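Local coordinates for reticulocyte binding protein (Streptococcus agalactiae COH1, PDB 3FAW), which is the cell-wall-anchored pullulanase SAP, a secreted hydrolase that probably cleaves alpha-1,6 branch linkages in pullulan, glycogen and related alpha-glucans, at residues 70-75 with 107-112; 450-455 with 476-481; 577-582 with 595-600. All blocks are in the same frame, centred on the assembly; numbering follows the deposited sequence.

Overall arrangement
Interaction 1 lies far out in the N-terminal region, its centre about 47 Å from that of the chain, whereas interaction 2 belongs to the parallel eight-stranded barrel and interaction 3 to helices following barrel strand 566-568. No secondary-structure element is shared: the centres of 1 and 2 are about 52 Å apart, those of 2 and 3 about 35 Å. Both 2 and 3 are buried; 1 is partly buried, with one side turned to solvent. Chemistry follows place. Backbone hydrogen bonds join the two strands of 70-75 with 107-112, sulfur, amide and water link 450-455 to 476-481, and apolar and ring contacts, with no hydrogen bond across, join the helices of 577-582 with 595-600.

Interaction 1 (70-75 with 107-112); sequences LKVTDK and FNISYN
V72 and I109, a non-hydrogen-bonded antiparallel pair, meet on the buried side of the mixed N-terminal sheet, in which strand 71-73 lies between strands 79-88 and 108-111. CD1 of I109 lies 3.7 Å from CG2 of V72, and the two side chains run side by side. The axes of 71-73 and 108-111 approach to 4.9 Å, with 156° between their directions. L70 extends this apolar side: with CG anti to the backbone N (chi1 -166°), its CD1 comes within 3.9 Å of CG2 of I109 and also touches CD1 of Y111, whose side chain it crosses at about a right angle. I96 of strand 93-98 packs against both L70 and I109, and the F107 ring meets F100 edge-to-face.

The other side faces solvent: K71 is exposed, T73, N108 and S110 partly so, and side-chain contacts are few. K71 stretches away, and T73 OG1 lies 3.5 Å from N108 CB. Between the two sides, the hydrogen-bonded pairs K71-S110 and T73-N108 supply four backbone bonds, the shortest from N108 N to T73 O at 2.8 Å. S110 adds a side-chain bond: its OG, held between the backbone N and carbonyl carbon (chi1 62°), donates to K71 O at 3.2 Å from above the carbonyl plane. K71 O therefore accepts two donors from one residue, so the solvent-facing side reinforces the pairing through a polar bond while the buried side relies on close hydrocarbon packing.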
loop_
_atom_site.group_PDB
_atom_site.type_symbol
_atom_site.label_atom_id
_atom_site.label_comp_id
_atom_site.label_asym_id
_atom_site.label_seq_id
_atom_site.Cartn_x
_atom_site.Cartn_y
_atom_site.Cartn_z
ATOM N N LEU A 70 -13.068 35.845 -34.711
ATOM C CA LEU A 70 -12.979 35.487 -33.294
ATOM C C LEU A 70 -13.455 36.622 -32.384
ATOM O O LEU A 70 -13.008 37.764 -32.520
ATOM C CB LEU A 70 -11.537 35.115 -32.941
ATOM C CG LEU A 70 -11.305 34.403 -31.608
ATOM C CD1 LEU A 70 -11.805 32.961 -31.669
ATOM C CD2 LEU A 70 -9.829 34.445 -31.244
ATOM N N LYS A 71 -14.362 36.302 -31.463
ATOM C CA LYS A 71 -14.841 37.264 -30.468
ATOM C C LYS A 71 -14.946 36.627 -29.083
ATOM O O LYS A 71 -15.298 35.453 -28.951
ATOM C CB LYS A 71 -16.194 37.846 -30.886
ATOM C CG LYS A 71 -16.106 38.787 -32.078
ATOM C CD LYS A 71 -17.456 39.390 -32.426
ATOM C CE LYS A 71 -17.374 40.215 -33.707
ATOM N NZ LYS A 71 -18.717 40.697 -34.151
ATOM N N VAL A 72 -14.628 37.418 -28.061
ATOM C CA VAL A 72 -14.665 36.982 -26.669
ATOM C C VAL A 72 -15.609 37.877 -25.874
ATOM O O VAL A 72 -15.555 39.101 -25.998
ATOM C CB VAL A 72 -13.270 37.063 -26.023
ATOM C CG1 VAL A 72 -13.322 36.613 -24.569
ATOM C CG2 VAL A 72 -12.265 36.233 -26.811
ATOM N N THR A 73 -16.474 37.267 -25.064
ATOM C CA THR A 73 -17.356 38.025 -24.177
ATOM C C THR A 73 -17.308 37.470 -22.756
ATOM O O THR A 73 -16.879 36.336 -22.532
ATOM C CB THR A 73 -18.818 38.046 -24.690
ATOM O OG1 THR A 73 -19.336 36.712 -24.743
ATOM C CG2 THR A 73 -18.898 38.680 -26.081
ATOM N N ASP A 74 -17.738 38.289 -21.802
ATOM C CA ASP A 74 -17.718 37.920 -20.386
ATOM C C ASP A 74 -19.030 37.249 -19.965
ATOM O O ASP A 74 -19.893 36.980 -20.806
ATOM C CB ASP A 74 -17.398 39.152 -19.514
ATOM C CG ASP A 74 -18.521 40.185 -19.483
ATOM O OD1 ASP A 74 -19.623 39.932 -20.019
ATOM O OD2 ASP A 74 -18.291 41.269 -18.910
ATOM N N LYS A 75 -19.174 36.986 -18.667
ATOM C CA LYS A 75 -20.351 36.294 -18.121
ATOM C C LYS A 75 -21.688 37.003 -18.391
ATOM O O LYS A 75 -22.740 36.359 -18.406
ATOM C CB LYS A 75 -20.185 36.064 -16.611
ATOM C CG LYS A 75 -20.212 37.329 -15.758
ATOM C CD LYS A 75 -19.991 37.012 -14.286
ATOM C CE LYS A 75 -20.174 38.245 -13.416
ATOM N NZ LYS A 75 -19.850 37.969 -11.987
ATOM N N PHE A 107 -15.565 33.089 -19.514
ATOM C CA PHE A 107 -15.671 33.794 -20.786
ATOM C C PHE A 107 -16.256 32.915 -21.893
ATOM O O PHE A 107 -16.082 31.697 -21.897
ATOM C CB PHE A 107 -14.307 34.376 -21.163
ATOM C CG PHE A 107 -13.798 35.368 -20.153
ATOM C CD1 PHE A 107 -14.138 36.710 -20.248
ATOM C CD2 PHE A 107 -13.031 34.952 -19.076
ATOM C CE1 PHE A 107 -13.699 37.621 -19.306
ATOM C CE2 PHE A 107 -12.591 35.862 -18.129
ATOM C CZ PHE A 107 -12.926 37.197 -18.246
ATOM N N ASN A 108 -16.995 33.547 -22.799
ATOM C CA ASN A 108 -17.523 32.872 -23.980
ATOM C C ASN A 108 -16.647 33.180 -25.188
ATOM O O ASN A 108 -16.473 34.343 -25.559
ATOM C CB ASN A 108 -18.962 33.309 -24.264
ATOM C CG ASN A 108 -19.615 32.483 -25.364
ATOM O OD1 ASN A 108 -19.992 31.330 -25.148
ATOM N ND2 ASN A 108 -19.752 33.072 -26.551
ATOM N N ILE A 109 -16.091 32.136 -25.793
ATOM C CA ILE A 109 -15.315 32.272 -27.020
ATOM C C ILE A 109 -16.210 31.847 -28.178
ATOM O O ILE A 109 -16.866 30.809 -28.102
ATOM C CB ILE A 109 -14.037 31.403 -26.997
ATOM C CG1 ILE A 109 -13.313 31.520 -25.646
ATOM C CG2 ILE A 109 -13.105 31.800 -28.131
ATOM C CD1 ILE A 109 -13.009 32.944 -25.220
ATOM N N SER A 110 -16.251 32.651 -29.239
ATOM C CA SER A 110 -17.118 32.361 -30.382
ATOM C C SER A 110 -16.404 32.499 -31.721
ATOM O O SER A 110 -15.529 33.347 -31.897
ATOM C CB SER A 110 -18.367 33.249 -30.362
ATOM O OG SER A 110 -18.036 34.620 -30.473
ATOM N N TYR A 111 -16.805 31.647 -32.658
ATOM C CA TYR A 111 -16.208 31.580 -33.982
ATOM C C TYR A 111 -17.166 30.836 -34.910
ATOM O O TYR A 111 -17.438 29.654 -34.699
ATOM C CB TYR A 111 -14.871 30.833 -33.916
ATOM C CG TYR A 111 -14.017 30.995 -35.149
ATOM C CD1 TYR A 111 -13.094 32.025 -35.238
ATOM C CD2 TYR A 111 -14.133 30.123 -36.228
ATOM C CE1 TYR A 111 -12.310 32.188 -36.360
ATOM C CE2 TYR A 111 -13.347 30.280 -37.365
ATOM C CZ TYR A 111 -12.435 31.318 -37.423
ATOM O OH TYR A 111 -11.650 31.487 -38.542
ATOM N N ASN A 112 -17.695 31.529 -35.917
ATOM C CA ASN A 112 -18.522 30.894 -36.956
ATOM C C ASN A 112 -19.723 30.075 -36.457
ATOM O O ASN A 112 -20.033 29.025 -37.026
ATOM C CB ASN A 112 -17.649 29.973 -37.824
ATOM C CG ASN A 112 -16.915 30.713 -38.913
ATOM O OD1 ASN A 112 -15.883 31.328 -38.670
ATOM N ND2 ASN A 112 -17.432 30.633 -40.138
#

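Interaction 2 (450-455 with 476-481); sequences KVDGFR and AINPNM
M481 inserts its thioether against G453 and F454 within a beta-alpha-beta unit of the TIM barrel, in which helix 464-477 connects strand 453-456 to strand 482-485. M481 has the largest area buried by the contact, 69 Å². The chain leaves with CG anti to the backbone N (chi1 172°) and then bends at both following torsions, which brings SD to 3.7 Å from G453 CA. The same sulfur lies at the edge of the F454 ring, 5.0 Å from the centroid and 75° off the normal, a Met-aromatic contact. One face of that ring is met by CG1 of V451, and residues I442, L445 and T446 of helix 432-449 also pack on F454.

D452, second in buried area, reaches the opposing turn through water. One water donates to both D452 O and N480 O; another donates to D452 OD1 and accepts from N478 ND2. The carboxylate has further partners, since OD2 accepts from H380 and from V386 N, while OD1 accepts from A257 N.

N478 is the third main participant. It opens the type I turn 478-481, in which M481 N donates to N478 O, and its OD1 accepts from N480 N to make an Asx turn; that donor stands above the amide carbonyl plane. The other end of the amide points across the contact, where N478 ND2 gives V451 O a weak hydrogen bond of 3.4 Å, bent to 144° at the hydrogen.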
loop_
_atom_site.group_PDB
_atom_site.type_symbol
_atom_site.label_atom_id
_atom_site.label_comp_id
_atom_site.label_asym_id
_atom_site.label_seq_id
_atom_site.Cartn_x
_atom_site.Cartn_y
_atom_site.Cartn_z
ATOM N N LYS A 450 0.253 8.167 16.016
ATOM C CA LYS A 450 1.673 7.851 16.271
ATOM C C LYS A 450 2.181 6.693 15.409
ATOM O O LYS A 450 2.833 5.763 15.898
ATOM C CB LYS A 450 1.930 7.586 17.761
ATOM C CG LYS A 450 1.487 8.707 18.688
ATOM C CD LYS A 450 2.181 10.030 18.404
ATOM C CE LYS A 450 1.747 11.098 19.399
ATOM N NZ LYS A 450 1.816 12.468 18.831
ATOM N N VAL A 451 1.880 6.776 14.115
ATOM C CA VAL A 451 2.257 5.746 13.154
ATOM C C VAL A 451 3.758 5.830 12.850
ATOM O O VAL A 451 4.329 6.922 12.757
ATOM C CB VAL A 451 1.419 5.872 11.857
ATOM C CG1 VAL A 451 1.918 4.921 10.787
ATOM C CG2 VAL A 451 -0.045 5.612 12.165
ATOM N N ASP A 452 4.391 4.669 12.712
ATOM C CA ASP A 452 5.847 4.595 12.590
ATOM C C ASP A 452 6.326 4.458 11.146
ATOM O O ASP A 452 7.521 4.549 10.878
ATOM C CB ASP A 452 6.368 3.439 13.430
ATOM C CG ASP A 452 5.922 3.539 14.867
ATOM O OD1 ASP A 452 6.443 4.418 15.587
ATOM O OD2 ASP A 452 5.036 2.752 15.263
ATOM N N GLY A 453 5.393 4.243 10.225
ATOM C CA GLY A 453 5.724 4.133 8.815
ATOM C C GLY A 453 4.503 3.978 7.938
ATOM O O GLY A 453 3.395 3.798 8.439
ATOM N N PHE A 454 4.714 4.046 6.626
ATOM C CA PHE A 454 3.636 3.927 5.644
ATOM C C PHE A 454 4.069 3.081 4.452
ATOM O O PHE A 454 5.235 3.137 4.034
ATOM C CB PHE A 454 3.208 5.317 5.147
ATOM C CG PHE A 454 2.584 6.174 6.209
ATOM C CD1 PHE A 454 1.221 6.092 6.476
ATOM C CD2 PHE A 454 3.359 7.056 6.949
ATOM C CE1 PHE A 454 0.644 6.879 7.460
ATOM C CE2 PHE A 454 2.793 7.839 7.934
ATOM C CZ PHE A 454 1.434 7.751 8.195
ATOM N N ARG A 455 3.129 2.303 3.912
ATOM C CA ARG A 455 3.329 1.573 2.654
ATOM C C ARG A 455 2.390 2.115 1.587
ATOM O O ARG A 455 1.180 2.106 1.772
ATOM C CB ARG A 455 3.078 0.065 2.809
ATOM C CG ARG A 455 3.627 -0.742 1.626
ATOM C CD ARG A 455 2.729 -1.851 1.100
ATOM N NE ARG A 455 1.520 -1.374 0.443
ATOM C CZ ARG A 455 0.871 -2.005 -0.541
ATOM N NH1 ARG A 455 1.296 -3.154 -1.049
ATOM N NH2 ARG A 455 -0.223 -1.462 -1.040
ATOM N N ALA A 476 9.620 14.901 9.801
ATOM C CA ALA A 476 9.714 16.058 10.696
ATOM C C ALA A 476 8.943 15.835 11.998
ATOM O O ALA A 476 9.385 16.263 13.057
ATOM C CB ALA A 476 9.226 17.326 9.998
ATOM N N ILE A 477 7.799 15.159 11.916
ATOM C CA ILE A 477 7.021 14.806 13.111
ATOM C C ILE A 477 7.690 13.658 13.872
ATOM O O ILE A 477 7.883 13.744 15.088
ATOM C CB ILE A 477 5.577 14.385 12.754
ATOM C CG1 ILE A 477 4.827 15.534 12.074
ATOM C CG2 ILE A 477 4.818 13.945 14.008
ATOM C CD1 ILE A 477 3.532 15.105 11.401
ATOM N N ASN A 478 8.034 12.600 13.136
ATOM C CA ASN A 478 8.627 11.371 13.680
ATOM C C ASN A 478 9.983 11.093 13.012
ATOM O O ASN A 478 10.027 10.530 11.915
ATOM C CB ASN A 478 7.669 10.195 13.439
ATOM C CG ASN A 478 8.224 8.857 13.911
ATOM O OD1 ASN A 478 9.281 8.783 14.542
ATOM N ND2 ASN A 478 7.507 7.783 13.594
ATOM N N PRO A 479 11.095 11.466 13.680
ATOM C CA PRO A 479 12.454 11.256 13.167
ATOM C C PRO A 479 12.792 9.819 12.741
ATOM O O PRO A 479 13.672 9.631 11.901
ATOM C CB PRO A 479 13.342 11.657 14.355
ATOM C CG PRO A 479 12.532 12.602 15.129
ATOM C CD PRO A 479 11.115 12.132 14.996
ATOM N N ASN A 480 12.119 8.827 13.329
ATOM C CA ASN A 480 12.337 7.414 12.995
ATOM C C ASN A 480 11.426 6.885 11.874
ATOM O O ASN A 480 11.426 5.686 11.580
ATOM C CB ASN A 480 12.168 6.548 14.249
ATOM C CG ASN A 480 13.273 6.770 15.277
ATOM O OD1 ASN A 480 13.038 6.678 16.484
ATOM N ND2 ASN A 480 14.480 7.056 14.807
ATOM N N MET A 481 10.666 7.778 11.246
ATOM C CA MET A 481 9.739 7.420 10.165
ATOM C C MET A 481 10.415 6.599 9.068
ATOM O O MET A 481 11.530 6.912 8.634
ATOM C CB MET A 481 9.148 8.704 9.566
ATOM C CG MET A 481 8.295 8.538 8.311
ATOM S SD MET A 481 6.750 7.658 8.584
ATOM C CE MET A 481 6.091 8.504 10.022
HETATM O O HOH W 1 9.608 3.711 12.056
HETATM O O HOH W 2 8.826 5.584 14.724
#

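Interaction 3 (577-582 with 595-600); sequences TLHDVI and EDIHRR
I597, pointing toward helix 578-582, meets both H579 and I582 through one methyl group. E595 and D596 precede it without touching the other segment, yet each carboxylate holds an arginine one turn on: E595 OE2 pairs weakly with R599, and D596 OD2 accepts from R600 NE at 3.2 Å. The branch of I597 anti to the backbone N, CG2, projects across the interface to within 3.5 Å of H579 CD2 and 3.7 Å of I582 CG2.

At H598, the imidazole turns back so that CE1 lies at the edge of the H579 ring, 3.6 Å from H579 CD2. The ring centroids are 5.4 Å apart and the planes are inclined at 61°. The rotation of H579 is fixed from its other edge: ND1 donates to D580 OD1 at 3.0 Å, almost straight (171°), with the oxygen in the ring plane. H598 ND1, for its part, is bonded to E594 O. R600 ends the segment with its CD 4.1 Å from I582 CG2; its extended chain then carries the guanidinium away from the contact, where NH1 bonds I537 O.

The axes of 578-582 and 595-600 approach to 9.6 Å, with 115° between their N-to-C directions. Both helices lie in the connection from barrel strand 566-568 to strand 614-618; I597 and R600 also pack on I586 of helix 578-586, while H598 touches I686 and T690 of helix 685-703.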
loop_
_atom_site.group_PDB
_atom_site.type_symbol
_atom_site.label_atom_id
_atom_site.label_comp_id
_atom_site.label_asym_id
_atom_site.label_seq_id
_atom_site.Cartn_x
_atom_site.Cartn_y
_atom_site.Cartn_z
ATOM N N THR A 577 0.428 -17.603 -2.187
ATOM C CA THR A 577 1.279 -17.659 -0.995
ATOM C C THR A 577 2.575 -18.401 -1.338
ATOM O O THR A 577 2.634 -19.139 -2.325
ATOM C CB THR A 577 0.611 -18.380 0.203
ATOM O OG1 THR A 577 0.482 -19.781 -0.072
ATOM C CG2 THR A 577 -0.764 -17.782 0.532
ATOM N N LEU A 578 3.600 -18.204 -0.514
ATOM C CA LEU A 578 4.891 -18.859 -0.717
ATOM C C LEU A 578 4.767 -20.385 -0.772
ATOM O O LEU A 578 5.396 -21.032 -1.606
ATOM C CB LEU A 578 5.875 -18.457 0.393
ATOM C CG LEU A 578 7.306 -18.984 0.256
ATOM C CD1 LEU A 578 7.871 -18.675 -1.128
ATOM C CD2 LEU A 578 8.181 -18.409 1.365
ATOM N N HIS A 579 3.960 -20.950 0.121
ATOM C CA HIS A 579 3.695 -22.392 0.133
ATOM C C HIS A 579 3.052 -22.859 -1.178
ATOM O O HIS A 579 3.518 -23.814 -1.812
ATOM C CB HIS A 579 2.776 -22.738 1.309
ATOM C CG HIS A 579 2.330 -24.166 1.331
ATOM N ND1 HIS A 579 1.204 -24.602 0.668
ATOM C CD2 HIS A 579 2.857 -25.256 1.937
ATOM C CE1 HIS A 579 1.060 -25.903 0.860
ATOM N NE2 HIS A 579 2.048 -26.323 1.628
ATOM N N ASP A 580 1.985 -22.170 -1.575
ATOM C CA ASP A 580 1.186 -22.564 -2.733
ATOM C C ASP A 580 1.935 -22.413 -4.059
ATOM O O ASP A 580 1.766 -23.233 -4.962
ATOM C CB ASP A 580 -0.126 -21.769 -2.778
ATOM C CG ASP A 580 -1.068 -22.106 -1.622
ATOM O OD1 ASP A 580 -0.849 -23.096 -0.895
ATOM O OD2 ASP A 580 -2.055 -21.370 -1.449
ATOM N N VAL A 581 2.752 -21.370 -4.177
ATOM C CA VAL A 581 3.537 -21.139 -5.396
ATOM C C VAL A 581 4.687 -22.149 -5.515
ATOM O O VAL A 581 5.041 -22.567 -6.614
ATOM C CB VAL A 581 4.072 -19.685 -5.471
ATOM C CG1 VAL A 581 5.236 -19.468 -4.495
ATOM C CG2 VAL A 581 4.483 -19.343 -6.892
ATOM N N ILE A 582 5.258 -22.549 -4.381
ATOM C CA ILE A 582 6.255 -23.622 -4.360
ATOM C C ILE A 582 5.647 -24.939 -4.851
ATOM O O ILE A 582 6.227 -25.605 -5.704
ATOM C CB ILE A 582 6.872 -23.807 -2.954
ATOM C CG1 ILE A 582 7.865 -22.678 -2.664
ATOM C CG2 ILE A 582 7.578 -25.162 -2.842
ATOM C CD1 ILE A 582 8.312 -22.599 -1.214
ATOM N N GLU A 595 6.372 -32.059 3.314
ATOM C CA GLU A 595 7.708 -31.949 3.897
ATOM C C GLU A 595 8.712 -31.299 2.930
ATOM O O GLU A 595 9.485 -30.426 3.328
ATOM C CB GLU A 595 8.185 -33.343 4.327
ATOM C CG GLU A 595 9.569 -33.411 4.961
ATOM C CD GLU A 595 9.638 -32.773 6.332
ATOM O OE1 GLU A 595 8.589 -32.355 6.866
ATOM O OE2 GLU A 595 10.757 -32.694 6.880
ATOM N N ASP A 596 8.683 -31.719 1.669
ATOM C CA ASP A 596 9.573 -31.158 0.660
ATOM C C ASP A 596 9.264 -29.683 0.422
ATOM O O ASP A 596 10.167 -28.849 0.362
ATOM C CB ASP A 596 9.457 -31.939 -0.651
ATOM C CG ASP A 596 10.481 -31.505 -1.680
ATOM O OD1 ASP A 596 11.693 -31.594 -1.390
ATOM O OD2 ASP A 596 10.075 -31.074 -2.780
ATOM N N ILE A 597 7.979 -29.370 0.288
ATOM C CA ILE A 597 7.529 -27.999 0.065
ATOM C C ILE A 597 8.055 -27.071 1.166
ATOM O O ILE A 597 8.556 -25.989 0.869
ATOM C CB ILE A 597 5.982 -27.915 -0.045
ATOM C CG1 ILE A 597 5.500 -28.603 -1.332
ATOM C CG2 ILE A 597 5.517 -26.460 -0.037
ATOM C CD1 ILE A 597 4.001 -28.856 -1.380
ATOM N N HIS A 598 7.960 -27.503 2.425
ATOM C CA HIS A 598 8.441 -26.700 3.557
ATOM C C HIS A 598 9.970 -26.605 3.617
ATOM O O HIS A 598 10.509 -25.584 4.034
ATOM C CB HIS A 598 7.886 -27.224 4.885
ATOM C CG HIS A 598 6.465 -26.823 5.139
ATOM N ND1 HIS A 598 5.406 -27.371 4.450
ATOM C CD2 HIS A 598 5.930 -25.925 6.000
ATOM C CE1 HIS A 598 4.279 -26.830 4.875
ATOM N NE2 HIS A 598 4.569 -25.950 5.816
ATOM N N ARG A 599 10.665 -27.662 3.201
ATOM C CA ARG A 599 12.125 -27.611 3.100
ATOM C C ARG A 599 12.548 -26.501 2.135
ATOM O O ARG A 599 13.450 -25.724 2.436
ATOM C CB ARG A 599 12.697 -28.970 2.670
ATOM C CG ARG A 599 12.772 -29.973 3.809
ATOM C CD ARG A 599 13.282 -31.329 3.357
ATOM N NE ARG A 599 13.144 -32.320 4.423
ATOM C CZ ARG A 599 13.468 -33.608 4.318
ATOM N NH1 ARG A 599 13.959 -34.098 3.182
ATOM N NH2 ARG A 599 13.298 -34.414 5.359
ATOM N N ARG A 600 11.860 -26.417 0.998
ATOM C CA ARG A 600 12.081 -25.351 0.016
ATOM C C ARG A 600 11.637 -23.976 0.523
ATOM O O ARG A 600 12.296 -22.972 0.260
ATOM C CB ARG A 600 11.363 -25.682 -1.294
ATOM C CG ARG A 600 11.927 -26.909 -1.995
ATOM C CD ARG A 600 11.071 -27.321 -3.178
ATOM N NE ARG A 600 11.611 -28.491 -3.867
ATOM C CZ ARG A 600 12.619 -28.472 -4.744
ATOM N NH1 ARG A 600 13.232 -27.341 -5.049
ATOM N NH2 ARG A 600 13.023 -29.600 -5.317
#